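Local coordinates for sugar ABC transporter, sugar-binding protein (Streptococcus pneumoniae, PDB 2HEU) that probably binds a sugar outside the cell and delivers it to an ABC transporter for uptake, as the solute-binding component of that system, at residues I21-K27 / P72-Y78; N121-N127 / A291-S297; I169-W175 / W234-Y239; A128-Y132 / T176-Y180. All blocks are in the same frame, centred on the assembly; numbering follows the deposited sequence.

Contact 1: I21-K27 / P72-Y78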
loop_
_atom_site.group_PDB
_atom_site.type_symbol
_atom_site.label_atom_id
_atom_site.label_comp_id
_atom_site.label_asym_id
_atom_site.label_seq_id
_atom_site.Cartn_x
_atom_site.Cartn_y
_atom_site.Cartn_z
ATOM N N ILE A 21 -0.807 -11.900 -26.820
ATOM C CA ILE A 21 -0.706 -12.235 -25.412
ATOM C C ILE A 21 -1.757 -11.468 -24.651
ATOM O O ILE A 21 -2.276 -10.461 -25.083
ATOM C CB ILE A 21 0.691 -11.906 -24.899
ATOM C CG1 ILE A 21 1.081 -10.467 -25.042
ATOM C CG2 ILE A 21 1.755 -12.886 -25.516
ATOM C CD1 ILE A 21 2.320 -10.028 -24.288
ATOM N N GLU A 22 -2.092 -12.006 -23.463
ATOM C CA GLU A 22 -3.033 -11.393 -22.549
ATOM C C GLU A 22 -2.317 -10.737 -21.401
ATOM O O GLU A 22 -1.423 -11.312 -20.801
ATOM C CB GLU A 22 -3.946 -12.448 -21.942
ATOM C CG GLU A 22 -4.936 -11.898 -20.952
ATOM C CD GLU A 22 -5.868 -12.826 -20.318
ATOM O OE1 GLU A 22 -5.961 -13.990 -20.795
ATOM O OE2 GLU A 22 -6.574 -12.502 -19.354
ATOM N N TYR A 23 -2.716 -9.504 -21.108
ATOM C CA TYR A 23 -2.322 -8.769 -19.876
ATOM C C TYR A 23 -3.571 -8.699 -19.023
ATOM O O TYR A 23 -4.549 -8.001 -19.362
ATOM C CB TYR A 23 -1.758 -7.383 -20.183
ATOM C CG TYR A 23 -1.647 -6.572 -18.934
ATOM C CD1 TYR A 23 -1.031 -7.058 -17.804
ATOM C CD2 TYR A 23 -2.250 -5.319 -18.838
ATOM C CE1 TYR A 23 -1.028 -6.320 -16.623
ATOM C CE2 TYR A 23 -2.236 -4.599 -17.651
ATOM C CZ TYR A 23 -1.639 -5.123 -16.543
ATOM O OH TYR A 23 -1.671 -4.460 -15.328
ATOM N N PHE A 24 -3.534 -9.412 -17.888
ATOM C CA PHE A 24 -4.686 -9.439 -16.953
ATOM C C PHE A 24 -4.487 -8.308 -15.925
ATOM O O PHE A 24 -3.645 -8.395 -15.050
ATOM C CB PHE A 24 -4.757 -10.804 -16.266
ATOM C CG PHE A 24 -5.944 -10.993 -15.392
ATOM C CD1 PHE A 24 -7.160 -11.506 -15.884
ATOM C CD2 PHE A 24 -5.898 -10.662 -14.027
ATOM C CE1 PHE A 24 -8.274 -11.733 -15.042
ATOM C CE2 PHE A 24 -6.984 -10.894 -13.230
ATOM C CZ PHE A 24 -8.143 -11.413 -13.746
ATOM N N ASN A 25 -5.231 -7.224 -16.126
ATOM C CA ASN A 25 -5.049 -6.022 -15.320
ATOM C C ASN A 25 -5.930 -6.038 -14.084
ATOM O O ASN A 25 -7.094 -6.454 -14.145
ATOM C CB ASN A 25 -5.477 -4.852 -16.198
ATOM C CG ASN A 25 -5.181 -3.519 -15.533
ATOM O OD1 ASN A 25 -4.106 -3.299 -14.950
ATOM N ND2 ASN A 25 -6.079 -2.569 -15.706
ATOM N N GLN A 26 -5.432 -5.491 -12.997
ATOM C CA GLN A 26 -6.253 -5.229 -11.798
ATOM C C GLN A 26 -6.329 -3.700 -11.515
ATOM O O GLN A 26 -7.116 -3.299 -10.670
ATOM C CB GLN A 26 -5.844 -5.986 -10.567
ATOM C CG GLN A 26 -5.972 -7.498 -10.791
ATOM C CD GLN A 26 -5.957 -8.274 -9.546
ATOM O OE1 GLN A 26 -6.907 -8.110 -8.689
ATOM N NE2 GLN A 26 -5.017 -9.151 -9.388
ATOM N N LYS A 27 -5.600 -2.841 -12.226
ATOM C CA LYS A 27 -5.664 -1.419 -11.915
ATOM C C LYS A 27 -6.648 -0.786 -12.891
ATOM O O LYS A 27 -6.298 -0.143 -13.887
ATOM C CB LYS A 27 -4.280 -0.855 -12.063
ATOM C CG LYS A 27 -4.140 0.560 -11.590
ATOM C CD LYS A 27 -3.987 0.769 -10.080
ATOM C CE LYS A 27 -3.931 2.231 -9.689
ATOM N NZ LYS A 27 -3.954 2.339 -8.218
ATOM N N PRO A 72 -3.249 -16.105 -17.395
ATOM C CA PRO A 72 -2.908 -15.090 -18.365
ATOM C C PRO A 72 -1.406 -14.999 -18.580
ATOM O O PRO A 72 -0.597 -15.263 -17.688
ATOM C CB PRO A 72 -3.434 -13.835 -17.732
ATOM C CG PRO A 72 -4.477 -14.287 -16.789
ATOM C CD PRO A 72 -4.016 -15.576 -16.253
ATOM N N ASP A 73 -0.949 -14.559 -19.787
ATOM C CA ASP A 73 0.499 -14.496 -20.073
ATOM C C ASP A 73 1.186 -13.548 -19.111
ATOM O O ASP A 73 2.266 -13.892 -18.638
ATOM C CB ASP A 73 0.723 -14.062 -21.500
ATOM C CG ASP A 73 -0.014 -14.991 -22.471
ATOM O OD1 ASP A 73 0.454 -16.050 -22.769
ATOM O OD2 ASP A 73 -1.141 -14.622 -22.877
ATOM N N VAL A 74 0.632 -12.375 -18.906
ATOM C CA VAL A 74 1.177 -11.392 -17.984
ATOM C C VAL A 74 0.063 -11.050 -17.034
ATOM O O VAL A 74 -1.042 -10.747 -17.453
ATOM C CB VAL A 74 1.684 -10.141 -18.707
ATOM C CG1 VAL A 74 2.307 -9.162 -17.686
ATOM C CG2 VAL A 74 2.779 -10.505 -19.760
ATOM N N VAL A 75 0.356 -11.125 -15.721
ATOM C CA VAL A 75 -0.654 -10.945 -14.687
ATOM C C VAL A 75 -0.283 -9.832 -13.761
ATOM O O VAL A 75 0.788 -9.833 -13.170
ATOM C CB VAL A 75 -0.775 -12.264 -13.852
ATOM C CG1 VAL A 75 -1.849 -12.128 -12.786
ATOM C CG2 VAL A 75 -1.115 -13.447 -14.785
ATOM N N ASN A 76 -1.216 -8.897 -13.587
ATOM C CA ASN A 76 -1.096 -7.913 -12.465
ATOM C C ASN A 76 -1.576 -8.695 -11.216
ATOM O O ASN A 76 -2.760 -9.000 -11.114
ATOM C CB ASN A 76 -1.939 -6.707 -12.773
ATOM C CG ASN A 76 -1.971 -5.633 -11.715
ATOM O OD1 ASN A 76 -1.070 -5.588 -10.775
ATOM N ND2 ASN A 76 -2.886 -4.805 -11.816
ATOM N N ILE A 77 -0.665 -8.971 -10.308
ATOM C CA ILE A 77 -0.954 -9.687 -9.059
ATOM C C ILE A 77 -0.215 -8.951 -7.977
ATOM O O ILE A 77 0.947 -8.553 -8.161
ATOM C CB ILE A 77 -0.560 -11.185 -9.191
ATOM C CG1 ILE A 77 -0.925 -11.902 -7.886
ATOM C CG2 ILE A 77 0.881 -11.387 -9.571
ATOM C CD1 ILE A 77 -0.711 -13.461 -7.993
ATOM N N TYR A 78 -0.859 -8.756 -6.838
ATOM C CA TYR A 78 -0.257 -7.974 -5.778
ATOM C C TYR A 78 0.726 -8.875 -5.048
ATOM O O TYR A 78 0.400 -9.971 -4.578
ATOM C CB TYR A 78 -1.366 -7.436 -4.860
ATOM C CG TYR A 78 -2.347 -6.604 -5.573
ATOM C CD1 TYR A 78 -1.945 -5.429 -6.227
ATOM C CD2 TYR A 78 -3.670 -6.934 -5.692
ATOM C CE1 TYR A 78 -2.800 -4.665 -6.951
ATOM C CE2 TYR A 78 -4.604 -6.139 -6.376
ATOM C CZ TYR A 78 -4.171 -5.027 -7.058
ATOM O OH TYR A 78 -5.027 -4.253 -7.734
#

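Contact 2: N121-N127 / A291-S297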
loop_
_atom_site.group_PDB
_atom_site.type_symbol
_atom_site.label_atom_id
_atom_site.label_comp_id
_atom_site.label_asym_id
_atom_site.label_seq_id
_atom_site.Cartn_x
_atom_site.Cartn_y
_atom_site.Cartn_z
ATOM N N ASN A 121 7.980 -11.343 -9.493
ATOM C CA ASN A 121 7.069 -10.246 -9.751
ATOM C C ASN A 121 7.882 -8.991 -9.881
ATOM O O ASN A 121 8.846 -8.794 -9.082
ATOM C CB ASN A 121 6.037 -10.154 -8.624
ATOM C CG ASN A 121 5.040 -9.074 -8.743
ATOM O OD1 ASN A 121 5.293 -7.939 -8.400
ATOM N ND2 ASN A 121 3.830 -9.449 -9.242
ATOM N N VAL A 122 7.556 -8.128 -10.809
ATOM C CA VAL A 122 8.152 -6.786 -10.959
ATOM C C VAL A 122 7.218 -5.757 -10.331
ATOM O O VAL A 122 6.115 -5.511 -10.888
ATOM C CB VAL A 122 8.366 -6.397 -12.454
ATOM C CG1 VAL A 122 9.006 -5.085 -12.554
ATOM C CG2 VAL A 122 9.208 -7.520 -13.140
ATOM N N PRO A 123 7.574 -5.219 -9.167
ATOM C CA PRO A 123 6.711 -4.153 -8.609
ATOM C C PRO A 123 7.134 -2.844 -9.271
ATOM O O PRO A 123 8.232 -2.357 -9.022
ATOM C CB PRO A 123 6.941 -4.242 -7.066
ATOM C CG PRO A 123 7.965 -5.414 -6.881
ATOM C CD PRO A 123 8.627 -5.591 -8.199
ATOM N N PHE A 124 6.313 -2.340 -10.173
ATOM C CA PHE A 124 6.547 -1.036 -10.816
ATOM C C PHE A 124 6.182 0.074 -9.886
ATOM O O PHE A 124 6.879 1.099 -9.873
ATOM C CB PHE A 124 5.696 -0.916 -12.103
ATOM C CG PHE A 124 6.022 -1.922 -13.143
ATOM C CD1 PHE A 124 7.019 -1.688 -14.031
ATOM C CD2 PHE A 124 5.355 -3.159 -13.239
ATOM C CE1 PHE A 124 7.337 -2.596 -15.025
ATOM C CE2 PHE A 124 5.670 -4.066 -14.191
ATOM C CZ PHE A 124 6.659 -3.789 -15.084
ATOM N N THR A 125 5.015 0.020 -9.217
ATOM C CA THR A 125 4.602 1.031 -8.300
ATOM C C THR A 125 4.172 0.386 -7.012
ATOM O O THR A 125 3.952 -0.835 -6.927
ATOM C CB THR A 125 3.449 1.853 -8.807
ATOM O OG1 THR A 125 2.278 1.037 -8.897
ATOM C CG2 THR A 125 3.758 2.548 -10.168
ATOM N N ALA A 126 4.075 1.197 -5.949
ATOM C CA ALA A 126 3.582 0.720 -4.665
ATOM C C ALA A 126 2.746 1.764 -4.038
ATOM O O ALA A 126 2.862 2.941 -4.354
ATOM C CB ALA A 126 4.753 0.399 -3.716
ATOM N N ASN A 127 1.881 1.357 -3.111
ATOM C CA ASN A 127 1.242 2.276 -2.240
ATOM C C ASN A 127 2.079 2.574 -0.984
ATOM O O ASN A 127 3.092 1.956 -0.752
ATOM C CB ASN A 127 -0.217 1.856 -1.954
ATOM C CG ASN A 127 -0.341 0.471 -1.439
ATOM O OD1 ASN A 127 0.419 0.004 -0.595
ATOM N ND2 ASN A 127 -1.282 -0.238 -1.958
ATOM N N ALA A 291 2.680 -1.733 -0.398
ATOM C CA ALA A 291 3.176 -2.858 -1.203
ATOM C C ALA A 291 2.924 -2.568 -2.654
ATOM O O ALA A 291 2.219 -1.676 -3.034
ATOM C CB ALA A 291 2.529 -4.178 -0.786
ATOM N N GLY A 292 3.452 -3.435 -3.498
ATOM C CA GLY A 292 3.304 -3.317 -4.958
ATOM C C GLY A 292 1.853 -3.207 -5.367
ATOM O O GLY A 292 0.989 -3.928 -4.860
ATOM N N ASP A 293 1.642 -2.342 -6.362
ATOM C CA ASP A 293 0.343 -2.014 -6.854
ATOM C C ASP A 293 0.294 -2.396 -8.373
ATOM O O ASP A 293 -0.269 -3.447 -8.714
ATOM C CB ASP A 293 0.058 -0.508 -6.600
ATOM C CG ASP A 293 -1.297 -0.059 -7.089
ATOM O OD1 ASP A 293 -2.203 -0.930 -7.081
ATOM O OD2 ASP A 293 -1.536 1.111 -7.485
ATOM N N LEU A 294 0.875 -1.565 -9.225
ATOM C CA LEU A 294 1.181 -2.060 -10.593
ATOM C C LEU A 294 2.349 -2.977 -10.487
ATOM O O LEU A 294 3.480 -2.533 -10.193
ATOM C CB LEU A 294 1.440 -0.879 -11.527
ATOM C CG LEU A 294 1.468 -1.338 -13.034
ATOM C CD1 LEU A 294 0.044 -1.588 -13.565
ATOM C CD2 LEU A 294 2.218 -0.337 -13.891
ATOM N N ALA A 295 2.096 -4.273 -10.604
ATOM C CA ALA A 295 3.060 -5.304 -10.191
ATOM C C ALA A 295 2.711 -6.511 -11.030
ATOM O O ALA A 295 1.604 -6.997 -10.981
ATOM C CB ALA A 295 2.975 -5.590 -8.711
ATOM N N TRP A 296 3.691 -6.963 -11.842
ATOM C CA TRP A 296 3.425 -7.986 -12.867
ATOM C C TRP A 296 4.272 -9.208 -12.701
ATOM O O TRP A 296 5.466 -9.164 -12.399
ATOM C CB TRP A 296 3.663 -7.447 -14.281
ATOM C CG TRP A 296 2.816 -6.311 -14.730
ATOM C CD1 TRP A 296 1.717 -5.769 -14.074
ATOM C CD2 TRP A 296 2.960 -5.501 -15.894
ATOM N NE1 TRP A 296 1.212 -4.733 -14.783
ATOM C CE2 TRP A 296 1.928 -4.560 -15.950
ATOM C CE3 TRP A 296 3.878 -5.571 -16.966
ATOM C CZ2 TRP A 296 1.778 -3.636 -16.997
ATOM C CZ3 TRP A 296 3.711 -4.673 -17.997
ATOM C CH2 TRP A 296 2.687 -3.727 -18.003
ATOM N N SER A 297 3.621 -10.339 -12.996
ATOM C CA SER A 297 4.244 -11.669 -13.087
ATOM C C SER A 297 3.948 -12.285 -14.476
ATOM O O SER A 297 3.000 -11.829 -15.147
ATOM C CB SER A 297 3.717 -12.568 -11.983
ATOM O OG SER A 297 4.060 -12.080 -10.691
HETATM O O HOH W 1 -0.107 2.342 -9.443
#

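Contact 3: I169-W175 / W234-Y239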
loop_
_atom_site.group_PDB
_atom_site.type_symbol
_atom_site.label_atom_id
_atom_site.label_comp_id
_atom_site.label_asym_id
_atom_site.label_seq_id
_atom_site.Cartn_x
_atom_site.Cartn_y
_atom_site.Cartn_z
ATOM N N ILE A 169 -11.832 10.669 11.171
ATOM C CA ILE A 169 -11.714 9.225 11.370
ATOM C C ILE A 169 -13.039 8.589 10.902
ATOM O O ILE A 169 -14.127 9.015 11.293
ATOM C CB ILE A 169 -11.415 8.825 12.822
ATOM C CG1 ILE A 169 -10.096 9.462 13.286
ATOM C CG2 ILE A 169 -11.378 7.343 12.998
ATOM C CD1 ILE A 169 -8.838 9.016 12.572
ATOM N N ALA A 170 -12.891 7.592 10.066
ATOM C CA ALA A 170 -14.044 6.903 9.472
ATOM C C ALA A 170 -14.421 5.708 10.406
ATOM O O ALA A 170 -14.032 4.581 10.133
ATOM C CB ALA A 170 -13.726 6.403 8.058
ATOM N N GLY A 171 -15.183 5.989 11.459
ATOM C CA GLY A 171 -15.521 4.963 12.408
ATOM C C GLY A 171 -16.221 3.730 11.839
ATOM O O GLY A 171 -16.105 2.648 12.434
ATOM N N ALA A 172 -16.943 3.917 10.740
ATOM C CA ALA A 172 -17.641 2.795 10.103
ATOM C C ALA A 172 -16.723 1.988 9.168
ATOM O O ALA A 172 -17.144 0.903 8.754
ATOM C CB ALA A 172 -18.841 3.290 9.321
ATOM N N ASP A 173 -15.495 2.464 8.799
ATOM C CA ASP A 173 -14.641 1.811 7.886
ATOM C C ASP A 173 -13.279 1.570 8.556
ATOM O O ASP A 173 -12.303 2.319 8.389
ATOM C CB ASP A 173 -14.465 2.641 6.607
ATOM C CG ASP A 173 -15.655 2.580 5.688
ATOM O OD1 ASP A 173 -16.192 1.461 5.555
ATOM O OD2 ASP A 173 -16.006 3.478 5.016
ATOM N N ALA A 174 -13.250 0.504 9.323
ATOM C CA ALA A 174 -12.068 0.154 10.144
ATOM C C ALA A 174 -10.802 -0.005 9.321
ATOM O O ALA A 174 -9.712 0.269 9.831
ATOM C CB ALA A 174 -12.380 -1.146 10.905
ATOM N N TRP A 175 -10.932 -0.476 8.059
ATOM C CA TRP A 175 -9.735 -0.670 7.223
ATOM C C TRP A 175 -8.903 0.575 7.147
ATOM O O TRP A 175 -7.684 0.505 6.908
ATOM C CB TRP A 175 -10.120 -1.137 5.825
ATOM C CG TRP A 175 -10.913 -0.171 5.013
ATOM C CD1 TRP A 175 -12.272 -0.133 4.815
ATOM C CD2 TRP A 175 -10.396 0.901 4.226
ATOM N NE1 TRP A 175 -12.606 0.882 3.934
ATOM C CE2 TRP A 175 -11.460 1.531 3.594
ATOM C CE3 TRP A 175 -9.112 1.409 3.989
ATOM C CZ2 TRP A 175 -11.301 2.659 2.683
ATOM C CZ3 TRP A 175 -8.966 2.508 3.160
ATOM C CH2 TRP A 175 -10.064 3.096 2.540
ATOM N N TRP A 234 -18.193 10.928 14.108
ATOM C CA TRP A 234 -17.196 10.101 13.480
ATOM C C TRP A 234 -17.515 8.604 13.628
ATOM O O TRP A 234 -17.067 7.816 12.793
ATOM C CB TRP A 234 -15.804 10.385 14.073
ATOM C CG TRP A 234 -15.638 9.834 15.471
ATOM C CD1 TRP A 234 -15.977 10.450 16.648
ATOM C CD2 TRP A 234 -15.135 8.565 15.822
ATOM N NE1 TRP A 234 -15.708 9.590 17.701
ATOM C CE2 TRP A 234 -15.193 8.435 17.211
ATOM C CE3 TRP A 234 -14.615 7.525 15.064
ATOM C CZ2 TRP A 234 -14.748 7.281 17.896
ATOM C CZ3 TRP A 234 -14.184 6.374 15.700
ATOM C CH2 TRP A 234 -14.258 6.306 17.086
ATOM N N GLU A 235 -18.259 8.213 14.647
ATOM C CA GLU A 235 -18.428 6.805 14.952
ATOM C C GLU A 235 -19.031 6.072 13.804
ATOM O O GLU A 235 -18.701 4.913 13.568
ATOM C CB GLU A 235 -19.249 6.620 16.240
ATOM C CG GLU A 235 -18.691 7.208 17.497
ATOM C CD GLU A 235 -19.029 8.676 17.800
ATOM O OE1 GLU A 235 -19.454 9.419 16.913
ATOM O OE2 GLU A 235 -18.863 9.053 19.019
ATOM N N GLY A 236 -19.944 6.729 13.084
ATOM C CA GLY A 236 -20.662 6.170 11.945
ATOM C C GLY A 236 -20.155 6.676 10.577
ATOM O O GLY A 236 -20.767 6.371 9.545
ATOM N N ALA A 237 -19.016 7.377 10.568
ATOM C CA ALA A 237 -18.553 7.987 9.332
ATOM C C ALA A 237 -17.834 6.972 8.466
ATOM O O ALA A 237 -17.068 6.118 8.928
ATOM C CB ALA A 237 -17.618 9.111 9.678
ATOM N N GLY A 238 -18.050 7.085 7.151
ATOM C CA GLY A 238 -17.381 6.280 6.188
ATOM C C GLY A 238 -16.191 7.004 5.562
ATOM O O GLY A 238 -15.911 8.184 5.753
ATOM N N TYR A 239 -15.483 6.239 4.748
ATOM C CA TYR A 239 -14.328 6.777 3.969
ATOM C C TYR A 239 -14.701 8.021 3.258
ATOM O O TYR A 239 -13.961 9.037 3.351
ATOM C CB TYR A 239 -13.829 5.697 3.031
ATOM C CG TYR A 239 -12.734 6.090 2.108
ATOM C CD1 TYR A 239 -11.473 6.452 2.602
ATOM C CD2 TYR A 239 -12.925 6.127 0.805
ATOM C CE1 TYR A 239 -10.431 6.769 1.702
ATOM C CE2 TYR A 239 -11.898 6.441 -0.099
ATOM C CZ TYR A 239 -10.660 6.757 0.376
ATOM O OH TYR A 239 -9.593 7.043 -0.476
#

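Contact 4: A128-Y132 / T176-Y180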
loop_
_atom_site.group_PDB
_atom_site.type_symbol
_atom_site.label_atom_id
_atom_site.label_comp_id
_atom_site.label_asym_id
_atom_site.label_seq_id
_atom_site.Cartn_x
_atom_site.Cartn_y
_atom_site.Cartn_z
ATOM N N ALA A 128 1.606 3.563 -0.231
ATOM C CA ALA A 128 2.210 4.003 1.014
ATOM C C ALA A 128 1.093 4.447 1.934
ATOM O O ALA A 128 -0.082 4.522 1.517
ATOM C CB ALA A 128 3.248 5.060 0.780
ATOM N N TYR A 129 1.440 4.790 3.159
ATOM C CA TYR A 129 0.452 5.204 4.153
ATOM C C TYR A 129 1.008 6.251 5.049
ATOM O O TYR A 129 2.190 6.233 5.436
ATOM C CB TYR A 129 0.046 3.965 4.983
ATOM C CG TYR A 129 -1.119 4.207 5.922
ATOM C CD1 TYR A 129 -2.400 3.821 5.565
ATOM C CD2 TYR A 129 -0.949 4.824 7.139
ATOM C CE1 TYR A 129 -3.521 4.059 6.423
ATOM C CE2 TYR A 129 -1.983 5.056 8.007
ATOM C CZ TYR A 129 -3.291 4.663 7.661
ATOM O OH TYR A 129 -4.286 4.857 8.555
ATOM N N GLY A 130 0.195 7.195 5.443
ATOM C CA GLY A 130 0.632 8.208 6.406
ATOM C C GLY A 130 -0.521 9.143 6.760
ATOM O O GLY A 130 -1.682 8.755 6.721
ATOM N N ILE A 131 -0.140 10.389 7.107
ATOM C CA ILE A 131 -1.113 11.337 7.579
ATOM C C ILE A 131 -1.217 12.469 6.548
ATOM O O ILE A 131 -0.238 13.159 6.262
ATOM C CB ILE A 131 -0.780 11.973 8.950
ATOM C CG1 ILE A 131 -0.401 10.868 9.973
ATOM C CG2 ILE A 131 -1.891 12.806 9.432
ATOM C CD1 ILE A 131 -1.497 9.880 10.288
ATOM N N TYR A 132 -2.420 12.630 5.962
ATOM C CA TYR A 132 -2.706 13.866 5.149
ATOM C C TYR A 132 -2.921 14.996 6.068
ATOM O O TYR A 132 -3.551 14.865 7.132
ATOM C CB TYR A 132 -3.998 13.627 4.320
ATOM C CG TYR A 132 -3.806 12.617 3.222
ATOM C CD1 TYR A 132 -3.415 13.052 1.952
ATOM C CD2 TYR A 132 -3.954 11.278 3.416
ATOM C CE1 TYR A 132 -3.234 12.152 0.912
ATOM C CE2 TYR A 132 -3.759 10.383 2.396
ATOM C CZ TYR A 132 -3.394 10.839 1.127
ATOM O OH TYR A 132 -3.207 9.968 0.072
ATOM N N THR A 176 -9.488 1.763 7.259
ATOM C CA THR A 176 -8.761 2.978 7.135
ATOM C C THR A 176 -7.587 3.136 8.120
ATOM O O THR A 176 -6.672 3.899 7.832
ATOM C CB THR A 176 -9.676 4.250 7.218
ATOM O OG1 THR A 176 -10.272 4.292 8.511
ATOM C CG2 THR A 176 -10.733 4.288 6.109
ATOM N N LEU A 177 -7.697 2.464 9.256
ATOM C CA LEU A 177 -6.654 2.510 10.297
ATOM C C LEU A 177 -5.711 1.301 10.310
ATOM O O LEU A 177 -4.864 1.213 11.185
ATOM C CB LEU A 177 -7.286 2.715 11.686
ATOM C CG LEU A 177 -7.998 4.037 11.868
ATOM C CD1 LEU A 177 -8.492 4.144 13.300
ATOM C CD2 LEU A 177 -7.128 5.231 11.476
ATOM N N ASN A 178 -5.850 0.419 9.312
ATOM C CA ASN A 178 -4.892 -0.722 9.260
ATOM C C ASN A 178 -3.468 -0.184 9.206
ATOM O O ASN A 178 -2.613 -0.616 9.995
ATOM C CB ASN A 178 -5.252 -1.537 8.002
ATOM C CG ASN A 178 -4.450 -2.776 7.893
ATOM O OD1 ASN A 178 -4.176 -3.171 6.659
ATOM N ND2 ASN A 178 -4.184 -3.474 8.897
ATOM N N GLY A 179 -3.160 0.745 8.283
ATOM C CA GLY A 179 -1.823 1.238 8.222
ATOM C C GLY A 179 -1.367 1.942 9.464
ATOM O O GLY A 179 -0.206 1.872 9.866
ATOM N N TYR A 180 -2.279 2.655 10.148
ATOM C CA TYR A 180 -1.951 3.410 11.348
ATOM C C TYR A 180 -1.434 2.450 12.432
ATOM O O TYR A 180 -0.386 2.685 13.029
ATOM C CB TYR A 180 -3.148 4.204 11.809
ATOM C CG TYR A 180 -2.835 5.152 12.938
ATOM C CD1 TYR A 180 -2.544 6.478 12.730
ATOM C CD2 TYR A 180 -2.809 4.715 14.253
ATOM C CE1 TYR A 180 -2.204 7.326 13.768
ATOM C CE2 TYR A 180 -2.474 5.532 15.307
ATOM C CZ TYR A 180 -2.171 6.836 15.065
ATOM O OH TYR A 180 -1.808 7.712 16.058
#

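Contact 1: I21-K27 / P72-Y78
E22 and F24 bond to V74 and N76 as two parallel strands, 21-24 and 74-76, whose axes come within 4.7 Å at 7°. V74 N gives to E22 O, F24 N to V74 O (2.9 Å) and N76 N to F24 O. Side chains extend this ladder at both ends. At the start, D73 OD2 takes E22 N at 2.8 Å, on its anti side; its OD1 is held by T302. At the far end, Q26 NE2 gives to N76 O at 2.8 Å, nearly in the amide plane of Q26. The apolar contacts lie on two faces. On one, Y23 CD1 meets V74 CG1 at 3.9 Å. On the other, F24 CB packs on P72 CG at 3.5 Å. The E22 carboxylate lies beside P72 and pairs with R65 of helix 58-67. N25 OD1 accepts from K27 N, an Asx turn. Helix 58-67 packs on F24 and V75, helix 305-315 on V74. This is the parallel beta-alpha-beta core of a lobe in a periplasmic binding protein fold.

Contact 2: N121-N127 / A291-S297
V122 and W296 form an antiparallel hydrogen-bonded pair, V122 N to W296 O at 2.8 Å, and P123 with A295 is the non-hydrogen-bonded pair next to it. L294 O takes both F124 N and T125 N, in its carbonyl plane. D293 N gives to T125 O. T125 OG1 sits between its own N and carbonyl carbon (chi1 67°), where it accepts L294 N at 3.0 Å. A water joins the same hydroxyl to D293 OD2, which also pairs with K27. The F124 ring turns an edge to the face of W296 in a T-shaped pair, centroids 4.8 Å apart and planes at 65°; F124 CE2 comes 3.5 Å from W296 CD2. At one end N121 ND2 gives to S297 OG (3.0 Å), which also bonds Y120 O. Buried N121 OD1 has no polar partner and lies against A295 CB. At the other end N127 OD1 takes A291 N at 2.9 Å. One passage leaves the sheet and the other enters it, consistent with the hinge of a two-lobed binding protein.

Contact 3: I169-W175 / W234-Y239
W175 and Y239 meet ring to ring at one end of this contact, and I169 and W234 pack at the other. The W175 indole brings CH2 over one face of the Y239 ring, offset toward the rim, with W175 CH2 3.6 Å from Y239 CD1. The planes stand at 49°, so the pair is neither a stack nor edge-to-face. W175 CG lies between its own N and carbonyl carbon (chi1 64°), which swings the indole across to Y239. I169 and W234 run side by side and point the same way. The I169 CG2 branch touches W234 CE3 at 3.8 Å. G171 CA comes to the same corner, CE3 and CZ3, from the other side of the ring plane. K230 adds a cation-pi contact to W234.

Between the two pairs, the type I turn A170-D173 is bound to the opposite loop. G171 N gives to W234 O at 2.9 Å, and A237 N reaches that oxygen from the opposite face of its plane. A172 N gives to A237 O at 2.9 Å. A172 CB packs against the same carbonyl. D173 OD2 uses its anti lone pair to take Y239 N at 2.8 Å, nearly straight at 162°. The arrangement is a loop carboxylate that binds the first N-H of helix 239-247, whose N-cap residue, G238, has no side chain to do so.

Contact 4: A128-Y132 / T176-Y180
Y129 of strand 129-134 faces G179 at the start of helix 178-189, with the two CA atoms 6.1 Å apart and no backbone hydrogen bond between the segments. L177 holds the N-cap position of that helix. The contact is made chiefly by the Y129 side chain. CG stands anti to the backbone N (chi1 -172°), which carries the ring across to the helix. G179 CA sits over the ring centre, 3.5 Å from the centroid and 3° off the normal, a CH-pi contact. The hydroxyl gives a 2.7 Å hydrogen bond from Y129 OH to T176 O, in the plane of that carbonyl, and the oxygen lies at the ring edge. Y129 OH is also 3.5 Å from Y180 CB. Further along, I131 CD1 meets the edge of the Y180 ring at CD1, 4.3 Å away. The Y180 hydroxyl is held elsewhere, by V220 O. P255 of strand 253-257 packs on Y129 and I131. The bond satisfies a buried phenol and a carbonyl in the turn before the helix; together with the glycine against its face, it would hold the ring in one orientation.

How the contacts relate
Contacts 1 and 2 share one mixed sheet, where strands 74-76 and 295-298 are neighbours; the K27-D293 salt bridge also joins them. Contacts 3 and 4 lie in the other lobe, their centres 13 Å apart, and touch through T176 and L177. Contacts 2 and 4 adjoin in sequence, so segment 121-132 runs from one sheet to strand 129-134 of another. Contacts 1, 2 and 4 are buried, while contact 3 is only partly so, with exposed residues among its loops. Chemistry follows place: backbone ladders dominate contacts 1 and 2, turn and helix-end bonds contact 3, and a single tyrosine on a helix start contact 4.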